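PDB 4H6Q: proline dehydrogenase from Deinococcus radiodurans, which oxidises L-proline to (S)-1-pyrroline-5-carboxylate with FAD as cofactor and a quinone as electron acceptor, the first step of proline breakdown to glutamate. Local coordinates for residues Gln27-Trp30 with Asn31-Glu34; Phe218-Lys222 with Ala223-Thr227; Ile236-Asp239 with Val240-Phe243. One frame throughout, in Å; residues are numbered along the deposited sequence. Where two conformers were deposited one is given.

Interaction 1. Residues Gln27-Trp30 with Asn31-Glu34; sequences QKMW and NLAE
Gln27 opens this helical turn by accepting the amide of Asn31: Asn31 N lies 2.8 Å from Gln27 O, an i to i+4 bond. The two side chains cross obliquely. One residue on, Leu32 N lies 3.0 Å from Lys28 O in the same pattern. Met29 does two things. Its carbonyl takes the amide of Ala33 (Ala33 N to Met29 O 2.9 Å), and in the conformer given Met29 SD is 4.3 Å from Leu32 CD2, a loose contact.

Trp30 carries the real side-chain contact. With CG set anti to the backbone N (chi1 173°), the indole swings along the helix toward its C-terminal end, where Glu34 lies against one face of it. Glu34 CG sits over the five-membered ring of Trp30, 3.6 Å from its centroid and 27° off the normal, a CH-pi contact displaced toward the CE2 rim. Beyond CG the acid chain is extended, so the carboxylate continues across the indole toward the pyrrole nitrogen, its plane turned 30° from that of the ring. Trp30 CE3, on the benzene side, also brushes Ala33 CB at 4.1 Å. The backbone bond from Glu34 N to Trp30 O, 2.8 Å, sets the two residues one turn apart, which brings Glu34 CG to the indole face.

The turn belongs to helix 23-33, well out from the centre of the chain. Met29, Leu32 and Ala33 rest on Phe291 of helix 288-296, and Leu32 also reaches Ile295, an FAD-binding residue. The indole of Trp30 meets the ring of Trp287 obliquely, joining this N-terminal helix to the approach of helix 288-296.

Interaction 2. Residues Phe218-Lys222 with Ala223-Thr227; sequences FQHLK and AGNYT
His220 and Asn225 make the central side-chain contact where the helix gives way to the loop. Asn225 CB lies over one face of the imidazole, 3.4 Å from its centroid and 19° off the normal. Asn225 CG is anti to its own carbonyl carbon (chi1 -60°), which carries the amide across the ring until ND2 is 3.4 Å from His220 CE1. At the ring's edge, Tyr226 O lies in plane near CD2, and Thr227 OG1 comes to 3.2 Å from His220 CD2. Thr227 OG1 also sits 3.6 Å from Leu221 CD2 and donates to Asn225 O, which it meets from above the carbonyl plane.

The backbone sets these groups in place. Asn225 N bonds back to His220 O at 3.1 Å and Gly224 N to Leu221 O at 3.0 Å, after Ala223 N has closed the last regular turn on Gln219 O. Gly224 has phi 82°, and a side chain there would be jammed against the carbonyl oxygen of Ala223.

Further out, both imidazole nitrogens are engaged, NE2 with Pro186 O and ND1 with Arg178 NH1, while Arg185 holds Gly224 O and Asn225 OD1. A leucine in place of His220 would probably leave Pro186 O and Arg178 without these partners and take away the flat face on which Asn225 CB rests.

Positive phi at the glycine and the paired bonds into the final turn define a Schellman motif. Here it ends helix 206-222 and turns the chain into strand 227-230, in a loop that joins a helix to the next strand of the beta8-alpha8 barrel.

Interaction 3. Residues Ile236-Asp239 with Val240-Phe243; sequences IIDD and VKRF
Asp239 and Arg242 lie side by side and point the same way, joined by an i to i+3 salt bridge. Arg242 grips side-on: NE at 3.0 Å and NH2 at 2.9 Å both come to Asp239 OD1. That oxygen sits almost in the guanidinium plane, yet both nitrogens meet it from one face of the carboxylate, well above its plane, so the two flat groups are not coplanar. Torsions explain the reach. Arg242 starts with CG anti to the backbone N (chi1 179°) and then bends at chi2 and chi3 (-80° and -55°), folding the guanidinium back toward the acid instead of letting it stretch outward. Phe243 CB lies over the centre of one guanidinium face.

Ile236 and Val240, both buried, make an apolar pair: Ile236 CG2 meets Val240 CG2 at 4.2 Å, beside the i to i+4 bond from Val240 N to Ile236 O. In the conformer given for Lys241, Ile237 CG2 is 3.9 Å from Lys241 CE. The lysine is extended beyond CG, which carries its ammonium past Ile237 to a salt bridge with Glu273; Asp238 OD1 remains 4.4 Å from Lys241 NZ, longer than a salt bridge. The regular i to i+4 backbone bonds, among them Phe243 N to Asp239 O at 2.9 Å, hold the turn.

The other carboxylate oxygen, Asp239 OD2, is taken by Arg214 of helix 206-222. One acid thus stands between two arginines, its OD1 used within its own helix and its OD2 between helices. Flanking positive charge of this kind would probably stabilise the ionised carboxylate, and the divided grip is likely to limit its rotation about chi2.

In the fold
The three contacts follow one another along the chain. Interaction 1 stands apart on helix 23-33, its centre about 39 Å from that of interaction 2 and about 34 Å from that of interaction 3, and it leans on helix 288-296, which bears FAD- and substrate-binding residues. Interactions 2 and 3 are neighbours, with centres about 14 Å apart, at the end of helix 206-222 and on helix 234-246; strand 227-230 of the barrel's parallel sheet runs between these helices in sequence. They touch directly: the rings of Phe218 and Phe243 stack, and Phe218 also packs on Asp239 and Arg242. Helices 206-222 and 234-246 thus pack side by side in the barrel wall.

Interaction 1. Residues Gln27-Trp30 with Asn31-Glu34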
ATOM      1  N   GLN A  27     -19.732   3.675 -19.391  1.00 21.95           N
ATOM      2  CA  GLN A  27     -18.494   4.293 -19.877  1.00 22.51           C
ATOM      3  C   GLN A  27     -18.168   5.557 -19.069  1.00 21.19           C
ATOM      4  O   GLN A  27     -17.021   5.771 -18.693  1.00 21.23           O
ATOM      5  CB  GLN A  27     -18.606   4.632 -21.364  1.00 24.27           C
ATOM      6  CG  GLN A  27     -17.325   5.332 -21.987  1.00 28.81           C
ATOM      7  CD  GLN A  27     -15.995   4.558 -21.906  1.00 36.18           C
ATOM      8  OE1 GLN A  27     -15.289   4.629 -20.891  1.00 37.99           O
ATOM      9  NE2 GLN A  27     -15.601   3.891 -23.016  1.00 39.79           N
ATOM     10  N   LYS A  28     -19.154   6.410 -18.819  1.00 21.44           N
ATOM     11  CA  LYS A  28     -18.924   7.577 -17.979  1.00 20.98           C
ATOM     12  C   LYS A  28     -18.438   7.226 -16.569  1.00 19.57           C
ATOM     13  O   LYS A  28     -17.519   7.919 -16.066  1.00 20.54           O
ATOM     14  CB  LYS A  28     -20.148   8.486 -17.954  1.00 22.97           C
ATOM     15  CG  LYS A  28     -20.394   9.229 -19.277  1.00 25.88           C
ATOM     16  CD  LYS A  28     -21.616  10.111 -19.053  1.00 30.57           C
ATOM     17  CE  LYS A  28     -22.064  10.964 -20.246  1.00 34.09           C
ATOM     18  NZ  LYS A  28     -23.529  11.289 -20.158  1.00 37.58           N
ATOM     19  N   MET A  29     -18.955   6.137 -15.954  1.00 18.55           N
ATOM     20  CA  MET A  29     -18.469   5.739 -14.630  0.66 17.99           C
ATOM     21  C   MET A  29     -17.031   5.281 -14.699  1.00 17.93           C
ATOM     22  O   MET A  29     -16.205   5.663 -13.851  1.00 18.09           O
ATOM     23  CB  MET A  29     -19.321   4.644 -14.031  0.66 16.93           C
ATOM     24  CG  MET A  29     -18.917   4.285 -12.597  0.66 15.93           C
ATOM     25  SD  MET A  29     -19.271   5.669 -11.455  0.66 16.07           S
ATOM     26  CE  MET A  29     -21.055   5.623 -11.317  0.66 17.64           C
ATOM     27  N   TRP A  30     -16.710   4.495 -15.727  1.00 17.66           N
ATOM     28  CA  TRP A  30     -15.323   4.098 -15.946  1.00 18.46           C
ATOM     29  C   TRP A  30     -14.410   5.296 -16.211  1.00 18.60           C
ATOM     30  O   TRP A  30     -13.298   5.343 -15.682  1.00 19.44           O
ATOM     31  CB  TRP A  30     -15.228   3.051 -17.053  1.00 20.30           C
ATOM     32  CG  TRP A  30     -13.810   2.723 -17.441  1.00 20.99           C
ATOM     33  CD1 TRP A  30     -13.250   2.922 -18.648  1.00 23.35           C
ATOM     34  CD2 TRP A  30     -12.785   2.162 -16.605  1.00 22.35           C
ATOM     35  NE1 TRP A  30     -11.948   2.507 -18.641  1.00 25.46           N
ATOM     36  CE2 TRP A  30     -11.627   2.047 -17.394  1.00 24.46           C
ATOM     37  CE3 TRP A  30     -12.735   1.738 -15.272  1.00 21.65           C
ATOM     38  CZ2 TRP A  30     -10.434   1.525 -16.909  1.00 25.01           C
ATOM     39  CZ3 TRP A  30     -11.545   1.255 -14.772  1.00 23.61           C
ATOM     40  CH2 TRP A  30     -10.415   1.130 -15.593  1.00 25.87           C
ATOM     41  N   ASN A  31     -14.896   6.301 -16.940  1.00 18.59           N
ATOM     42  CA  ASN A  31     -14.045   7.475 -17.125  1.00 22.04           C
ATOM     43  C   ASN A  31     -13.746   8.166 -15.805  1.00 22.55           C
ATOM     44  O   ASN A  31     -12.622   8.623 -15.594  1.00 24.72           O
ATOM     45  CB  ASN A  31     -14.625   8.501 -18.099  1.00 25.87           C
ATOM     46  CG  ASN A  31     -14.793   7.965 -19.508  1.00 30.42           C
ATOM     47  OD1 ASN A  31     -14.071   7.059 -19.970  1.00 33.26           O
ATOM     48  ND2 ASN A  31     -15.746   8.540 -20.213  1.00 30.53           N
ATOM     49  N   LEU A  32     -14.738   8.239 -14.924  1.00 19.02           N
ATOM     50  CA  LEU A  32     -14.513   8.773 -13.591  1.00 19.04           C
ATOM     51  C   LEU A  32     -13.458   7.917 -12.864  1.00 18.92           C
ATOM     52  O   LEU A  32     -12.470   8.441 -12.310  1.00 20.42           O
ATOM     53  CB  LEU A  32     -15.838   8.811 -12.824  1.00 21.14           C
ATOM     54  CG  LEU A  32     -15.825   9.373 -11.416  1.00 23.52           C
ATOM     55  CD1 LEU A  32     -15.253  10.804 -11.415  1.00 26.71           C
ATOM     56  CD2 LEU A  32     -17.225   9.360 -10.796  1.00 24.24           C
ATOM     57  N   ALA A  33     -13.644   6.599 -12.883  1.00 16.67           N
ATOM     58  CA  ALA A  33     -12.714   5.708 -12.187  1.00 15.82           C
ATOM     59  C   ALA A  33     -11.291   5.730 -12.739  1.00 15.20           C
ATOM     60  O   ALA A  33     -10.331   5.478 -11.993  1.00 15.60           O
ATOM     61  CB  ALA A  33     -13.248   4.299 -12.164  1.00 15.22           C
ATOM     62  N   GLU A  34     -11.147   6.030 -14.021  1.00 16.47           N
ATOM     63  CA  GLU A  34      -9.838   6.048 -14.671  1.00 16.93           C
ATOM     64  C   GLU A  34      -8.919   7.129 -14.126  1.00 18.28           C
ATOM     65  O   GLU A  34      -7.698   7.043 -14.280  1.00 19.69           O
ATOM     66  CB  GLU A  34      -9.982   6.237 -16.157  1.00 21.54           C
ATOM     67  CG  GLU A  34     -10.178   4.970 -16.934  1.00 27.50           C
ATOM     68  CD  GLU A  34     -10.204   5.247 -18.422  1.00 30.46           C
ATOM     69  OE1 GLU A  34     -10.981   6.141 -18.832  1.00 33.01           O
ATOM     70  OE2 GLU A  34      -9.434   4.606 -19.171  1.00 33.04           O
TER

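Interaction 2. Residues Phe218-Lys222 with Ala223-Thr227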
ATOM      1  N   PHE A 218       7.586  10.140  12.807  1.00 11.32           N
ATOM      2  CA  PHE A 218       8.764  10.661  13.485  1.00 12.38           C
ATOM      3  C   PHE A 218       9.421   9.555  14.317  1.00 12.76           C
ATOM      4  O   PHE A 218      10.665   9.438  14.356  1.00 12.72           O
ATOM      5  CB  PHE A 218       8.393  11.841  14.394  1.00 13.45           C
ATOM      6  CG  PHE A 218       7.911  13.064  13.653  1.00 13.13           C
ATOM      7  CD1 PHE A 218       8.011  13.164  12.261  1.00 14.88           C
ATOM      8  CD2 PHE A 218       7.317  14.111  14.359  1.00 14.35           C
ATOM      9  CE1 PHE A 218       7.538  14.329  11.593  1.00 15.72           C
ATOM     10  CE2 PHE A 218       6.836  15.274  13.695  1.00 17.53           C
ATOM     11  CZ  PHE A 218       6.950  15.377  12.321  1.00 17.46           C
ATOM     12  N   GLN A 219       8.632   8.720  14.988  1.00 12.87           N
ATOM     13  CA  GLN A 219       9.205   7.637  15.796  0.55 12.76           C
ATOM     14  C   GLN A 219       9.871   6.583  14.906  1.00 12.75           C
ATOM     15  O   GLN A 219      10.903   6.013  15.270  1.00 14.57           O
ATOM     16  CB  GLN A 219       8.130   6.977  16.687  0.55 16.55           C
ATOM     17  CG  GLN A 219       7.683   7.832  17.878  0.55 19.17           C
ATOM     18  CD  GLN A 219       8.827   8.131  18.814  0.55 23.76           C
ATOM     19  OE1 GLN A 219       9.464   7.212  19.357  0.55 24.74           O
ATOM     20  NE2 GLN A 219       9.120   9.415  18.993  0.55 26.00           N
ATOM     21  N   HIS A 220       9.269   6.305  13.750  1.00 12.13           N
ATOM     22  CA  HIS A 220       9.847   5.320  12.853  1.00 12.34           C
ATOM     23  C   HIS A 220      11.193   5.828  12.291  1.00 13.06           C
ATOM     24  O   HIS A 220      12.180   5.068  12.231  1.00 13.32           O
ATOM     25  CB  HIS A 220       8.901   4.933  11.700  1.00 11.38           C
ATOM     26  CG  HIS A 220       9.035   3.492  11.310  1.00 10.49           C
ATOM     27  ND1 HIS A 220       8.919   2.467  12.245  1.00 11.91           N
ATOM     28  CD2 HIS A 220       9.227   2.894  10.103  1.00 10.76           C
ATOM     29  CE1 HIS A 220       9.026   1.302  11.606  1.00 12.27           C
ATOM     30  NE2 HIS A 220       9.199   1.537  10.314  1.00 11.86           N
ATOM     31  N   LEU A 221      11.227   7.110  11.917  1.00 11.83           N
ATOM     32  CA  LEU A 221      12.465   7.704  11.416  1.00 12.61           C
ATOM     33  C   LEU A 221      13.543   7.755  12.495  1.00 14.13           C
ATOM     34  O   LEU A 221      14.735   7.492  12.234  1.00 16.14           O
ATOM     35  CB  LEU A 221      12.204   9.106  10.892  1.00 12.67           C
ATOM     36  CG  LEU A 221      11.381   9.168   9.596  1.00 13.56           C
ATOM     37  CD1 LEU A 221      11.017  10.624   9.320  1.00 13.64           C
ATOM     38  CD2 LEU A 221      12.172   8.566   8.401  1.00 13.74           C
ATOM     39  N   LYS A 222      13.167   8.087  13.728  1.00 15.18           N
ATOM     40  CA  LYS A 222      14.172   8.170  14.790  1.00 16.99           C
ATOM     41  C   LYS A 222      14.734   6.780  15.076  1.00 18.27           C
ATOM     42  O   LYS A 222      15.909   6.649  15.506  1.00 20.83           O
ATOM     43  CB  LYS A 222      13.574   8.769  16.083  1.00 18.09           C
ATOM     44  CG  LYS A 222      13.363  10.278  16.040  1.00 21.54           C
ATOM     45  CD  LYS A 222      12.717  10.751  17.362  1.00 26.21           C
ATOM     46  CE  LYS A 222      12.134  12.135  17.216  1.00 30.95           C
ATOM     47  NZ  LYS A 222      11.745  12.742  18.507  1.00 34.48           N
ATOM     48  N   ALA A 223      13.891   5.756  14.883  1.00 16.88           N
ATOM     49  CA  ALA A 223      14.304   4.369  15.108  1.00 18.48           C
ATOM     50  C   ALA A 223      15.213   3.871  13.987  1.00 18.83           C
ATOM     51  O   ALA A 223      15.775   2.775  14.074  1.00 21.40           O
ATOM     52  CB  ALA A 223      13.061   3.451  15.261  1.00 19.29           C
ATOM     53  N   GLY A 224      15.343   4.667  12.922  1.00 17.84           N
ATOM     54  CA  GLY A 224      16.233   4.270  11.836  1.00 17.70           C
ATOM     55  C   GLY A 224      15.605   3.281  10.865  1.00 16.51           C
ATOM     56  O   GLY A 224      16.317   2.615  10.074  1.00 18.71           O
ATOM     57  N   ASN A 225      14.271   3.187  10.866  1.00 13.59           N
ATOM     58  CA  ASN A 225      13.608   2.237   9.971  1.00 12.41           C
ATOM     59  C   ASN A 225      13.089   2.918   8.721  1.00 12.00           C
ATOM     60  O   ASN A 225      12.732   4.110   8.773  1.00 12.61           O
ATOM     61  CB  ASN A 225      12.421   1.626  10.732  1.00 14.54           C
ATOM     62  CG  ASN A 225      12.849   0.899  11.966  1.00 18.05           C
ATOM     63  OD1 ASN A 225      13.866   0.215  11.959  1.00 20.72           O
ATOM     64  ND2 ASN A 225      12.084   1.058  13.050  1.00 20.35           N
ATOM     65  N   TYR A 226      13.063   2.202   7.602  1.00 11.98           N
ATOM     66  CA  TYR A 226      12.610   2.807   6.352  1.00 11.01           C
ATOM     67  C   TYR A 226      11.107   3.137   6.474  1.00 10.30           C
ATOM     68  O   TYR A 226      10.300   2.294   6.923  1.00 11.05           O
ATOM     69  CB  TYR A 226      12.917   1.880   5.152  1.00 11.13           C
ATOM     70  CG  TYR A 226      12.814   2.645   3.851  1.00  9.86           C
ATOM     71  CD1 TYR A 226      13.960   3.236   3.339  1.00 10.33           C
ATOM     72  CD2 TYR A 226      11.587   2.855   3.207  1.00  9.92           C
ATOM     73  CE1 TYR A 226      13.910   3.979   2.197  1.00  9.95           C
ATOM     74  CE2 TYR A 226      11.512   3.625   2.029  1.00  9.46           C
ATOM     75  CZ  TYR A 226      12.686   4.186   1.534  1.00  8.95           C
ATOM     76  OH  TYR A 226      12.660   4.927   0.357  1.00  9.47           O
ATOM     77  N   THR A 227      10.756   4.378   6.142  1.00  9.49           N
ATOM     78  CA  THR A 227       9.401   4.875   6.407  1.00  9.35           C
ATOM     79  C   THR A 227       8.805   5.345   5.111  1.00  8.57           C
ATOM     80  O   THR A 227       9.447   6.114   4.376  1.00  9.48           O
ATOM     81  CB  THR A 227       9.483   6.050   7.403  1.00 10.09           C
ATOM     82  OG1 THR A 227      10.142   5.605   8.601  1.00 10.75           O
ATOM     83  CG2 THR A 227       8.132   6.520   7.793  1.00 11.75           C
TER

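Interaction 3. Residues Ile236-Asp239 with Val240-Phe243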
ATOM      1  N   ILE A 236       1.105  18.039   6.503  1.00 12.83           N
ATOM      2  CA  ILE A 236       1.914  16.949   7.044  1.00 13.50           C
ATOM      3  C   ILE A 236       3.213  16.783   6.236  1.00 12.19           C
ATOM      4  O   ILE A 236       4.310  16.644   6.825  1.00 13.24           O
ATOM      5  CB  ILE A 236       1.109  15.631   7.134  1.00 13.55           C
ATOM      6  CG1 ILE A 236       0.071  15.775   8.233  1.00 15.29           C
ATOM      7  CG2 ILE A 236       2.087  14.442   7.390  1.00 14.49           C
ATOM      8  CD1 ILE A 236      -0.953  14.628   8.222  1.00 16.34           C
ATOM      9  N   ILE A 237       3.090  16.791   4.915  1.00 11.57           N
ATOM     10  CA  ILE A 237       4.279  16.634   4.059  1.00 11.02           C
ATOM     11  C   ILE A 237       5.304  17.737   4.394  1.00 11.19           C
ATOM     12  O   ILE A 237       6.513  17.452   4.517  1.00 11.97           O
ATOM     13  CB  ILE A 237       3.875  16.679   2.562  1.00 11.18           C
ATOM     14  CG1 ILE A 237       3.110  15.391   2.188  1.00 12.45           C
ATOM     15  CG2 ILE A 237       5.082  16.912   1.630  1.00 12.30           C
ATOM     16  CD1 ILE A 237       2.297  15.452   0.933  1.00 14.13           C
ATOM     17  N   ASP A 238       4.877  18.996   4.508  1.00 11.99           N
ATOM     18  CA  ASP A 238       5.820  20.065   4.822  1.00 12.92           C
ATOM     19  C   ASP A 238       6.472  19.844   6.195  1.00 12.44           C
ATOM     20  O   ASP A 238       7.665  20.121   6.376  1.00 13.85           O
ATOM     21  CB  ASP A 238       5.144  21.441   4.802  1.00 14.51           C
ATOM     22  CG  ASP A 238       4.719  21.879   3.415  1.00 20.44           C
ATOM     23  OD1 ASP A 238       5.205  21.293   2.435  1.00 21.48           O
ATOM     24  OD2 ASP A 238       3.877  22.810   3.313  1.00 23.32           O
ATOM     25  N   ASP A 239       5.713  19.341   7.167  1.00 12.05           N
ATOM     26  CA  ASP A 239       6.268  19.108   8.503  1.00 12.63           C
ATOM     27  C   ASP A 239       7.261  17.934   8.469  1.00 12.25           C
ATOM     28  O   ASP A 239       8.262  17.955   9.188  1.00 12.74           O
ATOM     29  CB  ASP A 239       5.161  18.832   9.527  1.00 14.59           C
ATOM     30  CG  ASP A 239       5.632  18.988  10.939  1.00 20.33           C
ATOM     31  OD1 ASP A 239       6.531  19.816  11.202  1.00 22.10           O
ATOM     32  OD2 ASP A 239       5.047  18.317  11.809  1.00 24.53           O
ATOM     33  N   VAL A 240       6.999  16.915   7.639  1.00 11.61           N
ATOM     34  CA  VAL A 240       7.970  15.820   7.479  1.00 11.45           C
ATOM     35  C   VAL A 240       9.275  16.337   6.855  1.00 10.96           C
ATOM     36  O   VAL A 240      10.362  15.979   7.308  1.00 12.11           O
ATOM     37  CB  VAL A 240       7.383  14.621   6.707  1.00 12.05           C
ATOM     38  CG1 VAL A 240       8.491  13.583   6.360  1.00 13.75           C
ATOM     39  CG2 VAL A 240       6.254  13.977   7.539  1.00 14.16           C
ATOM     40  N   LYS A 241       9.179  17.197   5.833  1.00 11.31           N
ATOM     41  CA  LYS A 241      10.375  17.787   5.233  0.57 11.20           C
ATOM     42  C   LYS A 241      11.174  18.513   6.304  1.00 11.76           C
ATOM     43  O   LYS A 241      12.424  18.413   6.370  1.00 12.14           O
ATOM     44  CB  LYS A 241      10.048  18.788   4.115  0.57 12.59           C
ATOM     45  CG  LYS A 241       9.338  18.220   2.913  0.57 14.45           C
ATOM     46  CD  LYS A 241       9.302  19.260   1.818  0.57 15.92           C
ATOM     47  CE  LYS A 241       8.389  18.829   0.736  0.57 16.25           C
ATOM     48  NZ  LYS A 241       8.247  19.788  -0.403  0.57 17.02           N
ATOM     49  N   ARG A 242      10.481  19.263   7.152  1.00 11.98           N
ATOM     50  CA  ARG A 242      11.123  20.002   8.218  1.00 12.08           C
ATOM     51  C   ARG A 242      11.810  19.055   9.213  1.00 12.47           C
ATOM     52  O   ARG A 242      12.972  19.270   9.587  1.00 12.81           O
ATOM     53  CB  ARG A 242      10.008  20.768   8.922  1.00 13.70           C
ATOM     54  CG  ARG A 242      10.433  21.623  10.104  1.00 14.26           C
ATOM     55  CD  ARG A 242      10.639  20.865  11.423  1.00 16.00           C
ATOM     56  NE  ARG A 242       9.454  20.085  11.826  1.00 14.54           N
ATOM     57  CZ  ARG A 242       9.434  19.247  12.856  1.00 14.48           C
ATOM     58  NH1 ARG A 242      10.540  19.070  13.565  1.00 15.17           N
ATOM     59  NH2 ARG A 242       8.342  18.546  13.145  1.00 16.42           N
ATOM     60  N   PHE A 243      11.115  18.001   9.628  1.00 11.75           N
ATOM     61  CA  PHE A 243      11.651  17.037  10.594  1.00 12.24           C
ATOM     62  C   PHE A 243      12.908  16.371  10.051  1.00 11.83           C
ATOM     63  O   PHE A 243      13.934  16.277  10.759  1.00 11.93           O
ATOM     64  CB  PHE A 243      10.591  15.998  10.894  1.00 10.78           C
ATOM     65  CG  PHE A 243      11.023  14.959  11.904  1.00 11.89           C
ATOM     66  CD1 PHE A 243      10.747  15.125  13.259  1.00 13.24           C
ATOM     67  CD2 PHE A 243      11.715  13.810  11.479  1.00 13.62           C
ATOM     68  CE1 PHE A 243      11.132  14.178  14.204  1.00 14.06           C
ATOM     69  CE2 PHE A 243      12.092  12.832  12.422  1.00 14.19           C
ATOM     70  CZ  PHE A 243      11.796  13.027  13.798  1.00 16.24           C
TER